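Pngf-ii (Elizabethkingia meningoseptica, PDB 4R4X) probably hydrolyses the amide link between asparagine side chains and their N-glycans, acting as a peptide:N-glycosidase. Local coordinates at residues Y423-H428 and W528-V533; F296-R301 and V382-N387; L95-K100 and T149-I154. All blocks are in the same frame, centred on the assembly; numbering follows the deposited sequence.

Contact 1: Y423-H428 and W528-V533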
ATOM      1  N   TYR A 423       0.588 -19.688   0.272  1.00 12.28           N
ATOM      2  CA  TYR A 423       0.341 -20.455   1.483  1.00 11.79           C
ATOM      3  C   TYR A 423       0.687 -19.618   2.708  1.00 11.62           C
ATOM      4  O   TYR A 423       1.831 -19.164   2.862  1.00 11.51           O
ATOM      5  CB  TYR A 423       1.184 -21.723   1.470  1.00 11.74           C
ATOM      6  CG  TYR A 423       1.012 -22.650   2.656  1.00 11.94           C
ATOM      7  CD1 TYR A 423      -0.168 -23.361   2.844  1.00 12.80           C
ATOM      8  CD2 TYR A 423       2.051 -22.862   3.561  1.00 12.04           C
ATOM      9  CE1 TYR A 423      -0.320 -24.235   3.914  1.00 13.37           C
ATOM     10  CE2 TYR A 423       1.921 -23.762   4.610  1.00 12.53           C
ATOM     11  CZ  TYR A 423       0.732 -24.442   4.785  1.00 13.05           C
ATOM     12  OH  TYR A 423       0.556 -25.299   5.846  1.00 14.66           O
ATOM     13  N   ILE A 424      -0.327 -19.376   3.528  1.00 11.43           N
ATOM     14  CA  ILE A 424      -0.180 -18.644   4.793  1.00 11.40           C
ATOM     15  C   ILE A 424      -0.408 -19.607   5.935  1.00 11.19           C
ATOM     16  O   ILE A 424      -1.472 -20.199   6.038  1.00 11.33           O
ATOM     17  CB  ILE A 424      -1.172 -17.474   4.903  1.00 11.73           C
ATOM     18  CG1 ILE A 424      -1.036 -16.567   3.688  1.00 12.22           C
ATOM     19  CG2 ILE A 424      -0.921 -16.663   6.179  1.00 11.82           C
ATOM     20  CD1 ILE A 424      -2.050 -15.437   3.633  1.00 12.90           C
ATOM     21  N   THR A 425       0.585 -19.761   6.798  1.00 10.84           N
ATOM     22  CA  THR A 425       0.472 -20.680   7.918  1.00 10.96           C
ATOM     23  C   THR A 425       0.928 -20.062   9.228  1.00 10.94           C
ATOM     24  O   THR A 425       1.993 -19.417   9.271  1.00 10.19           O
ATOM     25  CB  THR A 425       1.248 -22.001   7.683  1.00 11.39           C
ATOM     26  OG1 THR A 425       1.105 -22.836   8.838  1.00 11.68           O
ATOM     27  CG2 THR A 425       2.760 -21.745   7.398  1.00 11.65           C
ATOM     28  N   THR A 426       0.122 -20.278  10.273  1.00 10.66           N
ATOM     29  CA  THR A 426       0.519 -19.982  11.650  1.00 11.22           C
ATOM     30  C   THR A 426       0.054 -21.078  12.605  1.00 11.93           C
ATOM     31  O   THR A 426      -1.020 -21.657  12.441  1.00 11.85           O
ATOM     32  CB  THR A 426       0.024 -18.606  12.137  1.00 11.47           C
ATOM     33  OG1 THR A 426      -1.405 -18.519  12.092  1.00 11.80           O
ATOM     34  CG2 THR A 426       0.625 -17.507  11.302  1.00 11.58           C
ATOM     35  N   GLY A 427       0.903 -21.352  13.587  1.00 11.98           N
ATOM     36  CA  GLY A 427       0.694 -22.375  14.561  1.00 12.37           C
ATOM     37  C   GLY A 427       0.283 -21.741  15.874  1.00 12.19           C
ATOM     38  O   GLY A 427       0.763 -20.655  16.240  1.00 11.85           O
ATOM     39  N   HIS A 428      -0.641 -22.411  16.558  1.00 12.39           N
ATOM     40  CA  HIS A 428      -1.256 -21.899  17.795  1.00 12.47           C
ATOM     41  C   HIS A 428      -1.401 -22.977  18.862  1.00 12.69           C
ATOM     42  O   HIS A 428      -1.342 -24.174  18.566  1.00 12.80           O
ATOM     43  CB  HIS A 428      -2.622 -21.299  17.474  1.00 12.94           C
ATOM     44  CG  HIS A 428      -2.549 -20.226  16.447  1.00 12.84           C
ATOM     45  ND1 HIS A 428      -2.297 -18.917  16.774  1.00 13.43           N
ATOM     46  CD2 HIS A 428      -2.560 -20.284  15.094  1.00 12.65           C
ATOM     47  CE1 HIS A 428      -2.198 -18.202  15.669  1.00 12.91           C
ATOM     48  NE2 HIS A 428      -2.347 -19.009  14.636  1.00 12.67           N
ATOM     49  N   TRP A 528      -3.919 -25.018  13.745  1.00 12.34           N
ATOM     50  CA  TRP A 528      -3.138 -24.391  12.664  1.00 11.70           C
ATOM     51  C   TRP A 528      -4.048 -23.629  11.705  1.00 11.54           C
ATOM     52  O   TRP A 528      -4.929 -24.225  11.082  1.00 11.69           O
ATOM     53  CB  TRP A 528      -2.313 -25.439  11.921  1.00 11.85           C
ATOM     54  CG  TRP A 528      -1.152 -25.884  12.741  1.00 12.04           C
ATOM     55  CD1 TRP A 528      -1.174 -26.762  13.786  1.00 12.17           C
ATOM     56  CD2 TRP A 528       0.180 -25.389  12.658  1.00 11.89           C
ATOM     57  NE1 TRP A 528       0.077 -26.854  14.347  1.00 12.64           N
ATOM     58  CE2 TRP A 528       0.930 -26.031  13.660  1.00 12.22           C
ATOM     59  CE3 TRP A 528       0.829 -24.490  11.805  1.00 11.84           C
ATOM     60  CZ2 TRP A 528       2.297 -25.803  13.830  1.00 12.50           C
ATOM     61  CZ3 TRP A 528       2.178 -24.260  11.988  1.00 11.85           C
ATOM     62  CH2 TRP A 528       2.892 -24.891  12.989  1.00 12.01           C
ATOM     63  N   ASN A 529      -3.835 -22.314  11.618  1.00 11.39           N
ATOM     64  CA  ASN A 529      -4.527 -21.448  10.676  1.00 11.78           C
ATOM     65  C   ASN A 529      -3.755 -21.446   9.364  1.00 12.35           C
ATOM     66  O   ASN A 529      -2.666 -20.844   9.279  1.00 12.50           O
ATOM     67  CB  ASN A 529      -4.604 -20.020  11.204  1.00 12.87           C
ATOM     68  CG  ASN A 529      -5.584 -19.848  12.337  1.00 13.09           C
ATOM     69  OD1 ASN A 529      -6.687 -20.378  12.326  1.00 13.42           O
ATOM     70  ND2 ASN A 529      -5.205 -19.026  13.291  1.00 14.16           N
ATOM     71  N   VAL A 530      -4.293 -22.130   8.353  1.00 12.44           N
ATOM     72  CA  VAL A 530      -3.619 -22.260   7.071  1.00 12.87           C
ATOM     73  C   VAL A 530      -4.569 -21.908   5.923  1.00 12.91           C
ATOM     74  O   VAL A 530      -5.743 -22.324   5.883  1.00 13.27           O
ATOM     75  CB  VAL A 530      -2.967 -23.655   6.875  1.00 13.15           C
ATOM     76  CG1 VAL A 530      -2.128 -24.046   8.088  1.00 13.22           C
ATOM     77  CG2 VAL A 530      -4.000 -24.731   6.635  1.00 13.71           C
ATOM     78  N   SER A 531      -4.075 -21.078   5.015  1.00 13.44           N
ATOM     79  CA  SER A 531      -4.792 -20.826   3.769  1.00 13.87           C
ATOM     80  C   SER A 531      -3.912 -21.057   2.549  1.00 13.49           C
ATOM     81  O   SER A 531      -2.682 -20.874   2.567  1.00 13.36           O
ATOM     82  CB  SER A 531      -5.419 -19.430   3.755  1.00 13.95           C
ATOM     83  OG  SER A 531      -4.454 -18.458   3.484  1.00 15.47           O
ATOM     84  N   GLY A 532      -4.578 -21.473   1.478  1.00 13.40           N
ATOM     85  CA  GLY A 532      -3.935 -21.798   0.226  1.00 13.42           C
ATOM     86  C   GLY A 532      -4.733 -21.304  -0.944  1.00 13.63           C
ATOM     87  O   GLY A 532      -5.920 -21.606  -1.070  1.00 13.46           O
ATOM     88  N   VAL A 533      -4.092 -20.488  -1.767  1.00 13.13           N
ATOM     89  CA  VAL A 533      -4.670 -20.009  -2.987  1.00 13.25           C
ATOM     90  C   VAL A 533      -3.778 -20.484  -4.127  1.00 12.95           C
ATOM     91  O   VAL A 533      -2.565 -20.287  -4.103  1.00 12.74           O
ATOM     92  CB  VAL A 533      -4.762 -18.473  -2.976  1.00 13.47           C
ATOM     93  CG1 VAL A 533      -5.270 -17.953  -4.295  1.00 13.79           C
ATOM     94  CG2 VAL A 533      -5.691 -18.030  -1.856  1.00 14.14           C
TER
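Gly427 CA sits over one face of the Trp528 indole. It is 3.4 Å from the centroid of the Trp528 six-membered ring, a CH-pi contact 8° off the ring normal. This is the tightly packed end. Thr425 OG1 touches the rim of the same indole, in its plane, 3.4 Å from Trp528 CE3. That hydroxyl bonds to Asn442, and the indole NE1 bonds to Asp435.

The two strands run antiparallel. Backbone hydrogen bonds join Ile424 with Ser531 in both directions, and Thr426 with Asn529 likewise. The Ile424 N to Ser531 O bond is 3.0 Å long.

Beyond Trp528, Val530 CG1 packs beside Thr425. Val530 CG1 also lies 3.7 Å from Tyr423 OH. Tyr423 has CG anti to its backbone N (chi1 -179°), which brings the ring and its OH up to Val530; the two side chains cross at a slant. The OH bonds to Asn442.

On the face with Thr426, Thr426 OG1 is 2.8 Å from His428 NE2 in a hydrogen bond. The imidazole stands across the Asn529 amide, their planes 59° apart.

Contact thins out toward Gly532, which pairs with Tyr423 through the backbone alone. This looser end too is buried in the protein. The pair belongs to a nine-stranded antiparallel sheet, consistent with the jelly-roll sandwiches of PNGase F.

Contact 2: F296-R301 and V382-N387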
ATOM      1  N   PHE A 296     -12.984 -18.386   1.904  1.00 13.40           N
ATOM      2  CA  PHE A 296     -12.560 -16.998   1.755  1.00 12.78           C
ATOM      3  C   PHE A 296     -11.042 -16.886   1.502  1.00 13.55           C
ATOM      4  O   PHE A 296     -10.282 -17.845   1.737  1.00 13.67           O
ATOM      5  CB  PHE A 296     -13.030 -16.120   2.925  1.00 13.39           C
ATOM      6  CG  PHE A 296     -12.281 -16.307   4.205  1.00 13.13           C
ATOM      7  CD1 PHE A 296     -11.162 -15.532   4.489  1.00 14.46           C
ATOM      8  CD2 PHE A 296     -12.706 -17.228   5.155  1.00 13.62           C
ATOM      9  CE1 PHE A 296     -10.474 -15.686   5.680  1.00 14.16           C
ATOM     10  CE2 PHE A 296     -12.035 -17.378   6.363  1.00 13.55           C
ATOM     11  CZ  PHE A 296     -10.912 -16.599   6.631  1.00 13.99           C
ATOM     12  N   ILE A 297     -10.639 -15.736   0.966  1.00 13.01           N
ATOM     13  CA  ILE A 297      -9.233 -15.420   0.704  1.00 13.62           C
ATOM     14  C   ILE A 297      -8.752 -14.408   1.731  1.00 13.94           C
ATOM     15  O   ILE A 297      -9.384 -13.331   1.918  1.00 13.54           O
ATOM     16  CB  ILE A 297      -9.067 -14.883  -0.711  1.00 13.75           C
ATOM     17  CG1 ILE A 297      -9.298 -16.040  -1.695  1.00 13.99           C
ATOM     18  CG2 ILE A 297      -7.691 -14.239  -0.973  1.00 14.01           C
ATOM     19  CD1 ILE A 297      -9.298 -15.602  -3.120  1.00 15.09           C
ATOM     20  N   GLU A 298      -7.630 -14.743   2.365  1.00 13.52           N
ATOM     21  CA  GLU A 298      -6.918 -13.815   3.263  1.00 13.92           C
ATOM     22  C   GLU A 298      -6.050 -12.852   2.467  1.00 13.16           C
ATOM     23  O   GLU A 298      -5.040 -13.263   1.863  1.00 12.91           O
ATOM     24  CB  GLU A 298      -6.004 -14.586   4.221  1.00 15.07           C
ATOM     25  CG  GLU A 298      -6.716 -15.595   5.042  1.00 16.79           C
ATOM     26  CD  GLU A 298      -5.803 -16.370   5.967  1.00 18.33           C
ATOM     27  OE1 GLU A 298      -4.738 -16.852   5.521  1.00 19.73           O
ATOM     28  OE2 GLU A 298      -6.165 -16.507   7.149  1.00 21.34           O
ATOM     29  N   LEU A 299      -6.427 -11.578   2.402  1.00 12.75           N
ATOM     30  CA  LEU A 299      -5.515 -10.588   1.798  1.00 12.47           C
ATOM     31  C   LEU A 299      -4.249 -10.433   2.642  1.00 13.69           C
ATOM     32  O   LEU A 299      -3.157 -10.337   2.096  1.00 14.57           O
ATOM     33  CB  LEU A 299      -6.173  -9.215   1.655  1.00 12.47           C
ATOM     34  CG  LEU A 299      -7.429  -9.105   0.798  1.00 12.17           C
ATOM     35  CD1 LEU A 299      -7.755  -7.619   0.588  1.00 12.64           C
ATOM     36  CD2 LEU A 299      -7.222  -9.807  -0.555  1.00 12.57           C
HETATM   37  N   MSE A 300      -4.414 -10.423   3.961  1.00 14.44           N
HETATM   38  CA  MSE A 300      -3.325 -10.137   4.917  0.50 15.37           C
HETATM   39  C   MSE A 300      -3.669 -10.805   6.219  1.00 14.44           C
HETATM   40  O   MSE A 300      -4.726 -10.549   6.778  1.00 14.76           O
HETATM   41  CB  MSE A 300      -3.185  -8.619   5.161  0.50 17.05           C
HETATM   42  CG  MSE A 300      -2.165  -8.247   6.248  0.50 19.08           C
HETATM   43 SE   MSE A 300      -2.620  -6.556   7.178  0.50 23.18          SE
HETATM   44  CE  MSE A 300      -3.234  -5.492   5.642  0.50 21.84           C
ATOM     45  N   ARG A 301      -2.785 -11.680   6.716  1.00 13.47           N
ATOM     46  CA  ARG A 301      -2.903 -12.265   8.037  1.00 14.14           C
ATOM     47  C   ARG A 301      -1.972 -11.475   8.947  1.00 13.79           C
ATOM     48  O   ARG A 301      -0.788 -11.272   8.614  1.00 14.05           O
ATOM     49  CB  ARG A 301      -2.519 -13.756   8.017  1.00 15.39           C
ATOM     50  CG  ARG A 301      -2.369 -14.415   9.393  1.00 16.92           C
ATOM     51  CD  ARG A 301      -3.484 -15.359   9.801  1.00 16.52           C
ATOM     52  NE  ARG A 301      -3.811 -16.369   8.793  1.00 16.31           N
ATOM     53  CZ  ARG A 301      -3.283 -17.591   8.657  1.00 15.86           C
ATOM     54  NH1 ARG A 301      -2.329 -18.046   9.459  1.00 15.71           N
ATOM     55  NH2 ARG A 301      -3.700 -18.366   7.652  1.00 14.96           N
ATOM     56  N   VAL A 382      -8.334 -22.610  -2.554  1.00 14.71           N
ATOM     57  CA  VAL A 382      -8.506 -24.058  -2.412  1.00 15.10           C
ATOM     58  C   VAL A 382      -8.805 -24.480  -0.981  1.00 14.02           C
ATOM     59  O   VAL A 382      -9.601 -25.376  -0.763  1.00 13.93           O
ATOM     60  CB  VAL A 382      -7.323 -24.849  -3.008  1.00 16.41           C
ATOM     61  CG1 VAL A 382      -7.326 -24.730  -4.526  1.00 16.94           C
ATOM     62  CG2 VAL A 382      -5.996 -24.373  -2.480  1.00 17.40           C
ATOM     63  N   PHE A 383      -8.207 -23.804   0.003  1.00 13.40           N
ATOM     64  CA  PHE A 383      -8.551 -24.062   1.389  1.00 12.64           C
ATOM     65  C   PHE A 383      -8.286 -22.848   2.255  1.00 12.66           C
ATOM     66  O   PHE A 383      -7.504 -21.957   1.901  1.00 12.94           O
ATOM     67  CB  PHE A 383      -7.813 -25.280   1.961  1.00 12.81           C
ATOM     68  CG  PHE A 383      -6.316 -25.183   1.909  1.00 12.73           C
ATOM     69  CD1 PHE A 383      -5.605 -24.647   2.956  1.00 13.26           C
ATOM     70  CD2 PHE A 383      -5.615 -25.722   0.837  1.00 13.40           C
ATOM     71  CE1 PHE A 383      -4.225 -24.559   2.903  1.00 13.21           C
ATOM     72  CE2 PHE A 383      -4.230 -25.665   0.782  1.00 13.35           C
ATOM     73  CZ  PHE A 383      -3.538 -25.073   1.816  1.00 13.92           C
ATOM     74  N   ASN A 384      -8.960 -22.833   3.395  1.00 13.10           N
ATOM     75  CA  ASN A 384      -8.728 -21.839   4.436  1.00 13.50           C
ATOM     76  C   ASN A 384      -9.267 -22.383   5.744  1.00 13.32           C
ATOM     77  O   ASN A 384     -10.487 -22.508   5.907  1.00 13.26           O
ATOM     78  CB  ASN A 384      -9.418 -20.532   4.091  1.00 13.84           C
ATOM     79  CG  ASN A 384      -8.915 -19.373   4.935  1.00 14.80           C
ATOM     80  OD1 ASN A 384      -8.435 -19.548   6.061  1.00 13.80           O
ATOM     81  ND2 ASN A 384      -8.995 -18.176   4.374  1.00 16.19           N
ATOM     82  N   THR A 385      -8.361 -22.740   6.652  1.00 12.84           N
ATOM     83  CA  THR A 385      -8.752 -23.267   7.939  1.00 13.17           C
ATOM     84  C   THR A 385      -8.949 -22.198   8.992  1.00 13.10           C
ATOM     85  O   THR A 385      -9.453 -22.499  10.053  1.00 13.71           O
ATOM     86  CB  THR A 385      -7.748 -24.293   8.500  1.00 12.95           C
ATOM     87  OG1 THR A 385      -6.532 -23.637   8.898  1.00 12.77           O
ATOM     88  CG2 THR A 385      -7.450 -25.389   7.448  1.00 13.71           C
ATOM     89  N   THR A 386      -8.552 -20.966   8.706  1.00 12.96           N
ATOM     90  CA  THR A 386      -8.639 -19.893   9.688  1.00 13.02           C
ATOM     91  C   THR A 386     -10.097 -19.602  10.076  1.00 13.79           C
ATOM     92  O   THR A 386     -10.911 -19.223   9.222  1.00 13.29           O
ATOM     93  CB  THR A 386      -7.985 -18.606   9.159  1.00 12.98           C
ATOM     94  OG1 THR A 386      -6.627 -18.865   8.759  1.00 12.54           O
ATOM     95  CG2 THR A 386      -8.000 -17.502  10.236  1.00 13.32           C
ATOM     96  N   ASN A 387     -10.423 -19.728  11.358  1.00 13.97           N
ATOM     97  CA  ASN A 387     -11.823 -19.564  11.754  1.00 14.63           C
ATOM     98  C   ASN A 387     -12.162 -18.118  12.139  1.00 15.21           C
ATOM     99  O   ASN A 387     -12.258 -17.721  13.327  1.00 14.89           O
ATOM    100  CB  ASN A 387     -12.264 -20.607  12.777  1.00 15.39           C
ATOM    101  CG  ASN A 387     -11.495 -20.532  14.074  1.00 16.30           C
ATOM    102  OD1 ASN A 387     -10.295 -20.226  14.091  1.00 16.61           O
ATOM    103  ND2 ASN A 387     -12.187 -20.808  15.175  1.00 15.96           N
TER
HETATM  104  O   HOH W   1      -8.027 -19.146   0.658  1.00 14.35           O
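Glu298 reaches from strand 297-303 to the hydroxyl of Thr386. Its CB points toward segment 382-387, and the chain runs extended from there to the carboxylate (chi2 179°). Glu298 CG passes 3.5 Å from Asn384 ND2, with the carboxylate and amide planes steeply turned against each other. CD lies at the edge of the Arg301 guanidinium, in its plane, with Thr386 OG1 and Asn384 ND2 also near. Glu298 OE1 takes a bond from Arg301 NH2 on its syn lone pair, at 2.8 Å, part of a salt bridge. The same oxygen also binds Ser531. OE2 takes two donors that reach it from opposite faces of the carboxylate. One is Arg301 NE, 2.9 Å from Glu298 OE2, which completes a side-on, two-nitrogen grip. The other is Thr386 OG1, also 2.9 Å from Glu298 OE2. These bonds fix the rotation of the carboxylate. Thr386 OG1 lies over the guanidinium face of Arg301 as well, but makes no hydrogen bond there.

Asn384 ND2 gives a nearly straight bond to Phe296 O, 3.0 Å long with an N-H...O angle of 176°. The carbonyl is met from above its plane. Asn384 ND2 also sits over one face of the Phe296 ring, 3.2 Å from CE1. Asn384 OD1 accepts from Thr386 N, an Asx turn that holds the amide and places Thr386. A water joins Phe296 O to Phe383 O.

In the sheet, strands 493-504, 416-428 and 527-537 lie between strands 297-303 and 378-384. The segments are not paired as strands. They meet mainly through side chains and the Phe296 carbonyl, over the face carrying Ile424 and Ser531. Phe296 packs edge-to-face on Phe252 of strand 248-253 and meets Tyr262 at the start of helix 262-268.

Contact 3: L95-K100 and T149-I154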
ATOM      1  N   LEU A  95      23.005  35.798 -25.302  1.00 17.85           N
ATOM      2  CA  LEU A  95      22.048  36.263 -26.305  1.00 18.22           C
ATOM      3  C   LEU A  95      22.034  37.760 -26.471  1.00 17.91           C
ATOM      4  O   LEU A  95      20.979  38.366 -26.706  1.00 17.68           O
ATOM      5  CB  LEU A  95      20.647  35.778 -25.938  1.00 18.25           C
ATOM      6  CG  LEU A  95      20.536  34.259 -25.818  1.00 19.18           C
ATOM      7  CD1 LEU A  95      19.120  33.916 -25.404  1.00 20.07           C
ATOM      8  CD2 LEU A  95      20.925  33.506 -27.099  1.00 19.96           C
ATOM      9  N   GLY A  96      23.206  38.370 -26.332  1.00 17.68           N
ATOM     10  CA  GLY A  96      23.334  39.799 -26.505  1.00 17.47           C
ATOM     11  C   GLY A  96      23.027  40.647 -25.283  1.00 17.83           C
ATOM     12  O   GLY A  96      23.116  41.871 -25.370  1.00 19.53           O
ATOM     13  N   TYR A  97      22.669  40.006 -24.163  1.00 16.57           N
ATOM     14  CA  TYR A  97      22.355  40.692 -22.895  1.00 16.62           C
ATOM     15  C   TYR A  97      23.512  40.637 -21.897  1.00 16.74           C
ATOM     16  O   TYR A  97      24.121  39.586 -21.701  1.00 16.93           O
ATOM     17  CB  TYR A  97      21.093  40.070 -22.259  1.00 16.57           C
ATOM     18  CG  TYR A  97      19.878  40.190 -23.152  1.00 17.30           C
ATOM     19  CD1 TYR A  97      19.269  41.425 -23.354  1.00 18.61           C
ATOM     20  CD2 TYR A  97      19.380  39.096 -23.844  1.00 18.31           C
ATOM     21  CE1 TYR A  97      18.175  41.562 -24.178  1.00 19.53           C
ATOM     22  CE2 TYR A  97      18.282  39.232 -24.689  1.00 19.39           C
ATOM     23  CZ  TYR A  97      17.695  40.474 -24.849  1.00 19.21           C
ATOM     24  OH  TYR A  97      16.618  40.628 -25.679  1.00 21.85           O
ATOM     25  N   ASN A  98      23.799  41.756 -21.233  1.00 17.25           N
ATOM     26  CA  ASN A  98      24.841  41.770 -20.211  1.00 17.58           C
ATOM     27  C   ASN A  98      24.421  40.959 -18.992  1.00 17.42           C
ATOM     28  O   ASN A  98      23.310  41.143 -18.498  1.00 16.15           O
ATOM     29  CB  ASN A  98      25.135  43.188 -19.786  1.00 18.38           C
ATOM     30  CG  ASN A  98      25.746  44.002 -20.903  1.00 21.12           C
ATOM     31  OD1 ASN A  98      26.692  43.583 -21.547  1.00 20.67           O
ATOM     32  ND2 ASN A  98      25.170  45.152 -21.166  1.00 25.31           N
ATOM     33  N   VAL A  99      25.307  40.078 -18.530  1.00 16.91           N
ATOM     34  CA  VAL A  99      25.036  39.191 -17.397  1.00 17.47           C
ATOM     35  C   VAL A  99      26.140  39.287 -16.346  1.00 18.31           C
ATOM     36  O   VAL A  99      27.308  39.575 -16.666  1.00 17.85           O
ATOM     37  CB  VAL A  99      24.843  37.708 -17.819  1.00 17.36           C
ATOM     38  CG1 VAL A  99      23.567  37.554 -18.659  1.00 17.51           C
ATOM     39  CG2 VAL A  99      26.043  37.167 -18.589  1.00 16.82           C
ATOM     40  N   LYS A 100      25.727  39.056 -15.101  1.00 18.20           N
ATOM     41  CA  LYS A 100      26.597  38.921 -13.939  1.00 18.78           C
ATOM     42  C   LYS A 100      26.358  37.540 -13.370  1.00 18.86           C
ATOM     43  O   LYS A 100      25.271  36.986 -13.479  1.00 18.31           O
ATOM     44  CB  LYS A 100      26.249  39.954 -12.868  1.00 18.43           C
ATOM     45  CG  LYS A 100      26.616  41.380 -13.230  1.00 19.53           C
ATOM     46  CD  LYS A 100      26.067  42.416 -12.257  1.00 20.80           C
ATOM     47  CE  LYS A 100      26.621  42.286 -10.844  1.00 21.53           C
ATOM     48  NZ  LYS A 100      28.116  42.284 -10.784  1.00 22.24           N
ATOM     49  N   THR A 149      17.934  30.025 -24.951  1.00 20.72           N
ATOM     50  CA  THR A 149      18.211  29.955 -26.390  1.00 22.55           C
ATOM     51  C   THR A 149      17.488  31.069 -27.157  1.00 22.90           C
ATOM     52  O   THR A 149      17.876  31.401 -28.265  1.00 22.33           O
ATOM     53  CB  THR A 149      17.769  28.599 -26.967  1.00 23.29           C
ATOM     54  OG1 THR A 149      16.478  28.285 -26.469  1.00 23.56           O
ATOM     55  CG2 THR A 149      18.714  27.510 -26.543  1.00 24.64           C
ATOM     56  N   SER A 150      16.438  31.650 -26.578  1.00 21.37           N
ATOM     57  CA  SER A 150      15.793  32.808 -27.184  1.00 20.33           C
ATOM     58  C   SER A 150      15.089  33.640 -26.139  1.00 20.16           C
ATOM     59  O   SER A 150      14.614  33.103 -25.141  1.00 19.91           O
ATOM     60  CB  SER A 150      14.796  32.390 -28.277  1.00 21.46           C
ATOM     61  OG  SER A 150      13.834  31.508 -27.757  1.00 22.43           O
ATOM     62  N   VAL A 151      15.056  34.942 -26.383  1.00 19.43           N
ATOM     63  CA  VAL A 151      14.309  35.907 -25.608  1.00 21.00           C
ATOM     64  C   VAL A 151      13.498  36.711 -26.629  1.00 22.01           C
ATOM     65  O   VAL A 151      14.087  37.402 -27.460  1.00 22.88           O
ATOM     66  CB  VAL A 151      15.243  36.848 -24.809  1.00 19.98           C
ATOM     67  CG1 VAL A 151      14.435  37.901 -24.062  1.00 20.81           C
ATOM     68  CG2 VAL A 151      16.107  36.039 -23.848  1.00 19.88           C
ATOM     69  N   LYS A 152      12.168  36.611 -26.579  1.00 23.66           N
ATOM     70  CA  LYS A 152      11.295  37.295 -27.547  1.00 24.83           C
ATOM     71  C   LYS A 152      10.235  38.130 -26.856  1.00 25.50           C
ATOM     72  O   LYS A 152       9.705  37.721 -25.823  1.00 23.53           O
ATOM     73  CB  LYS A 152      10.544  36.303 -28.431  1.00 27.73           C
ATOM     74  CG  LYS A 152      11.269  35.050 -28.857  1.00 31.96           C
ATOM     75  CD  LYS A 152      10.265  34.172 -29.606  1.00 37.13           C
ATOM     76  CE  LYS A 152      10.785  32.762 -29.881  1.00 39.73           C
ATOM     77  NZ  LYS A 152      11.658  32.737 -31.087  1.00 40.84           N
ATOM     78  N   LYS A 153       9.908  39.274 -27.459  1.00 24.98           N
ATOM     79  CA  LYS A 153       8.794  40.113 -27.043  1.00 26.83           C
ATOM     80  C   LYS A 153       7.464  39.490 -27.447  1.00 26.22           C
ATOM     81  O   LYS A 153       7.342  38.986 -28.555  1.00 24.92           O
ATOM     82  CB  LYS A 153       8.886  41.487 -27.724  1.00 28.92           C
ATOM     83  CG  LYS A 153      10.057  42.322 -27.255  1.00 31.46           C
ATOM     84  CD  LYS A 153      10.062  43.717 -27.866  1.00 34.63           C
ATOM     85  CE  LYS A 153      11.451  44.318 -27.735  1.00 37.73           C
ATOM     86  NZ  LYS A 153      11.461  45.787 -27.934  1.00 40.34           N
ATOM     87  N   ILE A 154       6.466  39.557 -26.564  1.00 26.74           N
ATOM     88  CA  ILE A 154       5.117  39.110 -26.904  1.00 26.28           C
ATOM     89  C   ILE A 154       4.085  40.101 -26.410  1.00 26.80           C
ATOM     90  O   ILE A 154       4.380  40.948 -25.563  1.00 24.82           O
ATOM     91  CB  ILE A 154       4.805  37.687 -26.376  1.00 27.58           C
ATOM     92  CG1 ILE A 154       4.839  37.634 -24.847  1.00 27.42           C
ATOM     93  CG2 ILE A 154       5.798  36.685 -26.952  1.00 27.11           C
ATOM     94  CD1 ILE A 154       4.399  36.305 -24.262  1.00 28.25           C
TER
HETATM   95  O   HOH W   2      16.190  39.017 -27.621  1.00 27.20           O
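Thr149 meets Leu95 through its backbone. Leu95 CD1 lies 3.7 Å from Thr149 C, and CD2 comes near the carbonyl oxygen. The Thr149 hydroxyl turns elsewhere and bonds to the carbonyl of Thr7. At Ser150 the main chain is again what Leu95 touches, with CD1 3.7 Å from Ser150 N. Thr149 and Ser150 both face Thr7 in a classic beta bulge.

Val151 is the residue that points its side chain across. With CG1 anti to the backbone N (chi1 177°), CG1 meets Tyr97, while CG2 touches both Leu95 and the Tyr97 ring. Val151 CG2 packs 4.0 Å from Leu95 CD1. Val151 CG1 lies 3.8 Å from Tyr97 OH. Between them, Val151 CB rests 3.9 Å from Tyr97 CE2, the valine and tyrosine side chains coming from opposite directions. Leu119 touches both residues and adds to this apolar patch.

The Val151 carbonyl supplies the polar link. A water donates to Val151 O at 2.7 Å and is 2.6 Å from Tyr97 OH. No direct hydrogen bond joins the two segments. Past Val151 the strand moves away, and Lys152 pairs through its backbone with Glu5.

Leu95 and Gly96 form the two-residue turn of the hairpin between strands 86-94 and 97-106, with type I' backbone angles. The contact is a surface one, where a hairpin tip packs on a bulged strand. This is consistent with the curved, mostly antiparallel beta strands of a LolA/LolB-like N-terminal domain.

How the contacts relate
Contacts 1 and 2 form one continuous buried region. Their centres are 8 Å apart, and strands 527-537 and 378-384 are neighbours in one sheet. Ser531 OG lies 2.6 Å from Glu298 OE1, and Val530 N lies 2.8 Å from Thr385 OG1; both are probable hydrogen bonds. Contact 3 is remote, on the other side of the chain's centre. Its centre is about 70 Å from that of contact 1 and 67 Å from that of contact 2, and the nearest atoms of contacts 2 and 3 are about 51 Å apart. Neither zinc site, Glu52 with Asp159 or His542 with His545 in the C-terminal histidine run, probably a tag, takes a ligand from the three contacts.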